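Local coordinates for hypothetical protein (Nostoc punctiforme, PDB 2O62) that is of unknown function but belongs to the DUF3598 family, with two calycin-clan regions, the second related to a biogenesis factor required for ATP synthase, at residues I189-T194 and V200-D205; R251-N254 and E258-S261. All blocks are in the same frame, centred on the assembly; numbering follows the deposited sequence.

Contact 1 of 2, residues I189-T194 and V200-D205; sequences ITSTAT and VLFDQD. With GOL (glycerol), chain F.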
ATOM      1  N   ILE A 189      13.191  -9.205  12.271  1.00 18.18           N
ATOM      2  CA  ILE A 189      13.116  -8.069  13.219  1.00 18.46           C
ATOM      3  C   ILE A 189      11.977  -8.309  14.201  1.00 18.05           C
ATOM      4  O   ILE A 189      10.867  -8.559  13.771  1.00 18.48           O
ATOM      5  CB  ILE A 189      12.897  -6.778  12.490  1.00 19.69           C
ATOM      6  CG1 ILE A 189      14.100  -6.463  11.594  1.00 23.39           C
ATOM      7  CG2 ILE A 189      12.572  -5.647  13.504  1.00 21.29           C
ATOM      8  CD1 ILE A 189      13.774  -5.502  10.507  1.00 24.17           C
ATOM      9  N   THR A 190      12.296  -8.346  15.495  1.00 16.72           N
ATOM     10  CA  THR A 190      11.349  -8.583  16.552  1.00 16.61           C
ATOM     11  C   THR A 190      11.327  -7.339  17.439  1.00 15.81           C
ATOM     12  O   THR A 190      12.328  -6.963  17.957  1.00 15.90           O
ATOM     13  CB  THR A 190      11.728  -9.775  17.341  1.00 16.76           C
ATOM     14  OG1 THR A 190      11.837 -10.899  16.459  1.00 17.34           O
ATOM     15  CG2 THR A 190      10.698 -10.074  18.399  1.00 14.69           C
ATOM     16  N   SER A 191      10.172  -6.693  17.547  1.00 17.37           N
ATOM     17  CA  SER A 191      10.050  -5.448  18.346  1.00 18.62           C
ATOM     18  C   SER A 191       8.743  -5.425  19.085  1.00 18.70           C
ATOM     19  O   SER A 191       7.754  -5.975  18.635  1.00 18.42           O
ATOM     20  CB  SER A 191      10.125  -4.200  17.459  1.00 18.84           C
ATOM     21  OG  SER A 191      10.107  -3.017  18.248  1.00 19.34           O
ATOM     22  N   THR A 192       8.745  -4.778  20.233  1.00 20.10           N
ATOM     23  CA  THR A 192       7.536  -4.536  21.008  1.00 20.14           C
ATOM     24  C   THR A 192       6.937  -3.188  20.633  1.00 20.84           C
ATOM     25  O   THR A 192       7.672  -2.279  20.264  1.00 21.29           O
ATOM     26  CB  THR A 192       7.917  -4.624  22.466  1.00 20.67           C
ATOM     27  OG1 THR A 192       8.365  -5.976  22.694  1.00 23.48           O
ATOM     28  CG2 THR A 192       6.803  -4.294  23.391  1.00 21.22           C
ATOM     29  N   ALA A 193       5.615  -3.095  20.654  1.00 20.67           N
ATOM     30  CA  ALA A 193       4.889  -1.875  20.368  1.00 20.67           C
ATOM     31  C   ALA A 193       3.816  -1.598  21.413  1.00 20.99           C
ATOM     32  O   ALA A 193       3.345  -2.501  22.114  1.00 21.36           O
ATOM     33  CB  ALA A 193       4.244  -1.978  19.056  1.00 21.16           C
ATOM     34  N   THR A 194       3.409  -0.342  21.516  1.00 21.44           N
ATOM     35  CA  THR A 194       2.264   0.014  22.354  1.00 21.51           C
ATOM     36  C   THR A 194       1.054   0.239  21.459  1.00 22.08           C
ATOM     37  O   THR A 194       1.170   0.704  20.322  1.00 20.88           O
ATOM     38  CB  THR A 194       2.501   1.269  23.182  1.00 22.24           C
ATOM     39  OG1 THR A 194       3.018   2.297  22.348  1.00 26.08           O
ATOM     40  CG2 THR A 194       3.485   0.995  24.274  1.00 22.90           C
ATOM     41  N   VAL A 200      -0.761   1.652  16.440  1.00 20.83           N
ATOM     42  CA  VAL A 200       0.242   0.826  17.075  1.00 20.52           C
ATOM     43  C   VAL A 200       1.564   1.545  16.865  1.00 20.08           C
ATOM     44  O   VAL A 200       1.953   1.817  15.724  1.00 21.20           O
ATOM     45  CB  VAL A 200       0.280  -0.581  16.467  1.00 20.46           C
ATOM     46  CG1 VAL A 200       1.373  -1.424  17.089  1.00 21.75           C
ATOM     47  CG2 VAL A 200      -1.128  -1.245  16.603  1.00 21.02           C
ATOM     48  N   LEU A 201       2.262   1.786  17.957  1.00 19.22           N
ATOM     49  CA  LEU A 201       3.469   2.612  17.948  1.00 19.23           C
ATOM     50  C   LEU A 201       4.704   1.775  18.246  1.00 17.96           C
ATOM     51  O   LEU A 201       4.821   1.222  19.324  1.00 18.30           O
ATOM     52  CB  LEU A 201       3.335   3.709  18.982  1.00 19.44           C
ATOM     53  CG  LEU A 201       4.551   4.592  19.124  1.00 18.68           C
ATOM     54  CD1 LEU A 201       4.829   5.320  17.827  1.00 21.73           C
ATOM     55  CD2 LEU A 201       4.406   5.567  20.296  1.00 21.81           C
ATOM     56  N   PHE A 202       5.613   1.718  17.278  1.00 18.18           N
ATOM     57  CA  PHE A 202       6.970   1.152  17.456  1.00 18.26           C
ATOM     58  C   PHE A 202       7.997   2.280  17.514  1.00 18.00           C
ATOM     59  O   PHE A 202       8.284   2.907  16.506  1.00 17.72           O
ATOM     60  CB  PHE A 202       7.337   0.226  16.299  1.00 16.93           C
ATOM     61  CG  PHE A 202       6.471  -1.034  16.168  1.00 17.27           C
ATOM     62  CD1 PHE A 202       5.275  -1.016  15.427  1.00 19.30           C
ATOM     63  CD2 PHE A 202       6.919  -2.246  16.654  1.00 17.89           C
ATOM     64  CE1 PHE A 202       4.511  -2.203  15.255  1.00 18.72           C
ATOM     65  CE2 PHE A 202       6.175  -3.430  16.455  1.00 17.15           C
ATOM     66  CZ  PHE A 202       4.957  -3.388  15.767  1.00 17.66           C
ATOM     67  N   ASP A 203       8.550   2.545  18.690  1.00 17.73           N
ATOM     68  CA  ASP A 203       9.476   3.672  18.816  1.00 18.86           C
ATOM     69  C   ASP A 203      10.746   3.381  19.636  1.00 19.27           C
ATOM     70  O   ASP A 203      11.474   4.314  19.975  1.00 19.64           O
ATOM     71  CB  ASP A 203       8.759   4.920  19.361  1.00 18.71           C
ATOM     72  CG  ASP A 203       8.353   4.764  20.791  1.00 21.35           C
ATOM     73  OD1 ASP A 203       8.543   3.668  21.334  1.00 22.04           O
ATOM     74  OD2 ASP A 203       7.817   5.722  21.396  1.00 29.21           O
ATOM     75  N   GLN A 204      11.031   2.106  19.933  1.00 19.25           N
ATOM     76  CA  GLN A 204      12.183   1.721  20.745  1.00 20.64           C
ATOM     77  C   GLN A 204      13.409   1.412  19.880  1.00 19.38           C
ATOM     78  O   GLN A 204      14.518   1.874  20.149  1.00 19.15           O
ATOM     79  CB  GLN A 204      11.808   0.491  21.605  1.00 20.18           C
ATOM     80  CG  GLN A 204      12.722   0.166  22.774  1.00 24.49           C
ATOM     81  CD  GLN A 204      12.133  -0.919  23.683  1.00 25.55           C
ATOM     82  OE1 GLN A 204      11.929  -2.059  23.245  1.00 31.17           O
ATOM     83  NE2 GLN A 204      11.813  -0.554  24.938  1.00 27.49           N
ATOM     84  N   ASP A 205      13.181   0.630  18.839  1.00 20.03           N
ATOM     85  CA  ASP A 205      14.243  -0.031  18.061  1.00 20.54           C
ATOM     86  C   ASP A 205      14.592   0.838  16.861  1.00 19.38           C
ATOM     87  O   ASP A 205      13.703   1.257  16.168  1.00 19.02           O
ATOM     88  CB  ASP A 205      13.631  -1.375  17.631  1.00 20.46           C
ATOM     89  CG  ASP A 205      14.586  -2.302  16.931  1.00 22.63           C
ATOM     90  OD1 ASP A 205      15.523  -1.811  16.282  1.00 21.58           O
ATOM     91  OD2 ASP A 205      14.336  -3.549  17.026  1.00 21.24           O
TER
HETATM   92  C1  GOL F 273      10.386  -3.706  25.800  1.00 33.92           C
HETATM   93  O1  GOL F 273      10.810  -2.609  26.564  1.00 32.14           O
HETATM   94  C2  GOL F 273      11.587  -4.375  25.116  1.00 33.16           C
HETATM   95  O2  GOL F 273      11.534  -4.271  23.705  1.00 27.30           O
HETATM   96  C3  GOL F 273      11.446  -5.819  25.429  1.00 34.79           C
HETATM   97  O3  GOL F 273      10.079  -6.103  25.328  1.00 35.11           O
HETATM   98  O   HOH W   1      10.639  -0.170  17.795  1.00 16.04           O
HETATM   99  O   HOH W   2       8.364   0.342  20.619  1.00 22.75           O
HETATM  100  O   HOH W   3       5.753   2.041  21.907  1.00 39.81           O
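Thr194 and Leu201 form an antiparallel hydrogen-bonded pair, Thr194 N giving to Leu201 O (3.0 Å) and Leu201 N to Thr194 O (2.8 Å); the backbones stay close as far as Ala193 and Phe202, then separate, so that the CA atoms of Ser191 and Asp205 are 6.9 Å apart. Phe202 carries the apolar side of the contact. With CG anti to its carbonyl carbon (chi1 -64°), its ring lies beneath Ala193, whose CB sits 3.4 Å from the Phe202 ring centroid and 8° off the normal, a CH-pi contact over the face. Val200 CG1 packs against the same methyl, while Ser191 OG reaches the ring edge at Phe202 CD2 (3.6 Å). Were Phe202 an alanine, the Ala193 methyl would probably lose the ring face it rests on, and a gap would be likely beside Ser191. Two waters bridge where the chains separate: one, 2.9 Å from Ser191 OG, also accepts from Asp205 N, and another links Thr192 O to Asp203 N. A third lies beside the bridged pair, bonded to Thr194 OG1 and Leu201 O. Thr192 OG1 shares a hydrogen bond with O3 of a glycerol, probably from the crystallisation liquor. Phe202 also touches Gln180 and Val210 and makes a cation-pi contact with Lys208. The pair belongs to a hairpin in the closed antiparallel barrel, strand 187-196 bonding onward to 178-184 and strand 199-202 to 210-214.

Contact 2 of 2, residues R251-N254 and E258-S261; sequences RSYN and EWVS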
ATOM      1  N   ARG A 251       7.131   0.056  -0.709  1.00 18.61           N
ATOM      2  CA  ARG A 251       7.884   0.863  -1.686  1.00 18.42           C
ATOM      3  C   ARG A 251       9.148   1.367  -0.991  1.00 18.58           C
ATOM      4  O   ARG A 251       9.067   2.084   0.004  1.00 19.56           O
ATOM      5  CB  ARG A 251       7.048   2.058  -2.154  1.00 17.08           C
ATOM      6  CG  ARG A 251       7.560   2.849  -3.364  1.00 20.40           C
ATOM      7  CD  ARG A 251       6.703   4.118  -3.511  1.00 19.02           C
ATOM      8  NE  ARG A 251       7.243   4.924  -4.604  1.00 19.21           N
ATOM      9  CZ  ARG A 251       7.012   4.720  -5.886  1.00 19.52           C
ATOM     10  NH1 ARG A 251       6.151   3.817  -6.308  1.00 21.95           N
ATOM     11  NH2 ARG A 251       7.619   5.509  -6.767  1.00 17.57           N
ATOM     12  N   SER A 252      10.301   0.956  -1.486  1.00 18.05           N
ATOM     13  CA  SER A 252      11.572   1.133  -0.769  1.00 19.01           C
ATOM     14  C   SER A 252      12.469   2.189  -1.393  1.00 19.77           C
ATOM     15  O   SER A 252      12.719   2.164  -2.585  1.00 19.29           O
ATOM     16  CB  SER A 252      12.305  -0.196  -0.698  1.00 18.67           C
ATOM     17  OG  SER A 252      11.527  -1.182  -0.019  1.00 20.32           O
ATOM     18  N   TYR A 253      12.994   3.074  -0.546  1.00 19.44           N
ATOM     19  CA  TYR A 253      13.925   4.131  -0.938  1.00 19.35           C
ATOM     20  C   TYR A 253      15.280   3.928  -0.262  1.00 19.63           C
ATOM     21  O   TYR A 253      15.344   3.565   0.894  1.00 20.10           O
ATOM     22  CB  TYR A 253      13.396   5.511  -0.533  1.00 18.73           C
ATOM     23  CG  TYR A 253      12.202   5.956  -1.322  1.00 19.29           C
ATOM     24  CD1 TYR A 253      10.940   5.428  -1.049  1.00 20.98           C
ATOM     25  CD2 TYR A 253      12.343   6.852  -2.388  1.00 18.87           C
ATOM     26  CE1 TYR A 253       9.822   5.794  -1.784  1.00 20.62           C
ATOM     27  CE2 TYR A 253      11.202   7.223  -3.144  1.00 20.94           C
ATOM     28  CZ  TYR A 253       9.970   6.681  -2.821  1.00 19.64           C
ATOM     29  OH  TYR A 253       8.842   6.991  -3.535  1.00 17.69           O
ATOM     30  N   ASN A 254      16.376   4.185  -0.987  1.00 18.72           N
ATOM     31  CA  ASN A 254      17.717   4.119  -0.354  1.00 18.49           C
ATOM     32  C   ASN A 254      17.993   5.409   0.451  1.00 20.45           C
ATOM     33  O   ASN A 254      17.187   6.374   0.410  1.00 20.05           O
ATOM     34  CB  ASN A 254      18.840   3.812  -1.371  1.00 18.74           C
ATOM     35  CG  ASN A 254      19.080   4.890  -2.318  1.00 16.78           C
ATOM     36  OD1 ASN A 254      18.687   6.030  -2.111  1.00 18.94           O
ATOM     37  ND2 ASN A 254      19.811   4.566  -3.379  1.00 18.30           N
ATOM     38  N   GLU A 258      16.539   7.838  -3.259  1.00 20.48           N
ATOM     39  CA  GLU A 258      16.201   7.296  -4.577  1.00 20.64           C
ATOM     40  C   GLU A 258      15.284   6.096  -4.382  1.00 18.98           C
ATOM     41  O   GLU A 258      15.580   5.240  -3.581  1.00 17.45           O
ATOM     42  CB  GLU A 258      17.468   6.815  -5.338  1.00 20.58           C
ATOM     43  CG  GLU A 258      18.582   7.798  -5.449  1.00 24.15           C
ATOM     44  CD  GLU A 258      19.997   7.196  -5.705  1.00 24.50           C
ATOM     45  OE1 GLU A 258      20.279   6.017  -5.418  1.00 29.89           O
ATOM     46  OE2 GLU A 258      20.868   7.961  -6.184  1.00 34.75           O
ATOM     47  N   TRP A 259      14.150   6.028  -5.086  1.00 17.03           N
ATOM     48  CA  TRP A 259      13.348   4.844  -5.122  1.00 17.86           C
ATOM     49  C   TRP A 259      14.122   3.672  -5.729  1.00 18.66           C
ATOM     50  O   TRP A 259      14.723   3.804  -6.781  1.00 17.92           O
ATOM     51  CB  TRP A 259      12.100   5.126  -5.951  1.00 18.36           C
ATOM     52  CG  TRP A 259      11.174   3.987  -6.049  1.00 19.25           C
ATOM     53  CD1 TRP A 259      10.866   3.072  -5.096  1.00 20.53           C
ATOM     54  CD2 TRP A 259      10.381   3.682  -7.180  1.00 20.02           C
ATOM     55  NE1 TRP A 259       9.916   2.172  -5.580  1.00 20.58           N
ATOM     56  CE2 TRP A 259       9.610   2.536  -6.867  1.00 19.91           C
ATOM     57  CE3 TRP A 259      10.230   4.279  -8.429  1.00 19.98           C
ATOM     58  CZ2 TRP A 259       8.703   1.990  -7.757  1.00 21.83           C
ATOM     59  CZ3 TRP A 259       9.350   3.697  -9.339  1.00 20.72           C
ATOM     60  CH2 TRP A 259       8.625   2.561  -9.013  1.00 21.20           C
ATOM     61  N   VAL A 260      14.155   2.534  -5.049  1.00 19.88           N
ATOM     62  CA  VAL A 260      14.929   1.409  -5.565  1.00 19.87           C
ATOM     63  C   VAL A 260      14.082   0.197  -5.930  1.00 20.49           C
ATOM     64  O   VAL A 260      14.434  -0.521  -6.854  1.00 21.02           O
ATOM     65  CB  VAL A 260      16.096   0.998  -4.612  1.00 20.72           C
ATOM     66  CG1 VAL A 260      17.108   2.135  -4.542  1.00 23.21           C
ATOM     67  CG2 VAL A 260      15.626   0.681  -3.278  1.00 22.42           C
ATOM     68  N   SER A 261      12.984  -0.041  -5.221  1.00 19.93           N
ATOM     69  CA  SER A 261      12.262  -1.303  -5.415  1.00 19.61           C
ATOM     70  C   SER A 261      10.845  -1.270  -4.826  1.00 19.85           C
ATOM     71  O   SER A 261      10.475  -0.342  -4.072  1.00 18.81           O
ATOM     72  CB  SER A 261      13.084  -2.452  -4.839  1.00 21.02           C
ATOM     73  OG  SER A 261      13.053  -2.428  -3.415  1.00 17.42           O
TER
HETATM   74  O   HOH W   4      10.719  -3.047  -1.819  1.00 12.66           O
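The guanidinium of Arg251 lies flat on the indole of Trp259, the planes 18° apart, and its CZ stands 3.7 Å from the centroid of the Trp259 six-membered ring in a cation-pi contact over the face. An extended Arg251 chain, with CG anti to the backbone N (chi1 -168°), carries the group there. In the guanidinium plane, Arg251 NE gives a hydrogen bond to Tyr253 OH (2.8 Å), which helps to fix the rotation of the group, together with the bonds of NH1 to Ser80 OG and NH2 to Gly70 O; the tyrosine hydroxyl also bonds to Leu83 O. Tyr253 meets Trp259 more loosely, the rings oblique at 38° and Tyr253 CE2 touching Trp259 CB at 3.6 Å.

The backbone forms a classic beta bulge in an antiparallel hairpin of the barrel: Val260 and Ser261 both face Ser252. Ser252 O takes a nearly straight bond from Val260 N (2.9 Å) and a weak one from Ser261 N (3.4 Å). In return Ser252 N gives to Ser261 O, which Trp259 NE1 approaches from the opposite face of the carbonyl plane in a bent bond, well out of that plane.

Polar side chains add to the backbone pairing. A water joins Ser252 OG to Ser261 OG, and Ser252 OG also bonds to a glycerol probably from the crystallisation liquor. Toward the turn, the backbone bond from Asn254 N to Glu258 O is joined by one to the side chain: Asn254 OD1 accepts from Glu258 N (3.0 Å), which approaches from above the amide plane, and also from Lys256 N within the turn.

Both contacts belong to hairpins of the same closed antiparallel barrel, and their centres are 23 Å apart with no touch between them. Contact 2 is buried and joins the last two strands, where Arg251, Tyr253 and Trp259 meet Gly70, Ser80, Leu83 and Ile84 from the N-terminal part of the chain, on and around strands 71-73 and 79-81, and its chemistry is aromatic and charged, with a dense set of direct bonds. Contact 1, farther from the centre of the chain and partly buried, pairs strands 187-196 and 199-202. It is the more open pairing, nearer the surface and including waters between its segments, whereas contact 2 is tightly bonded and irregular in the interior.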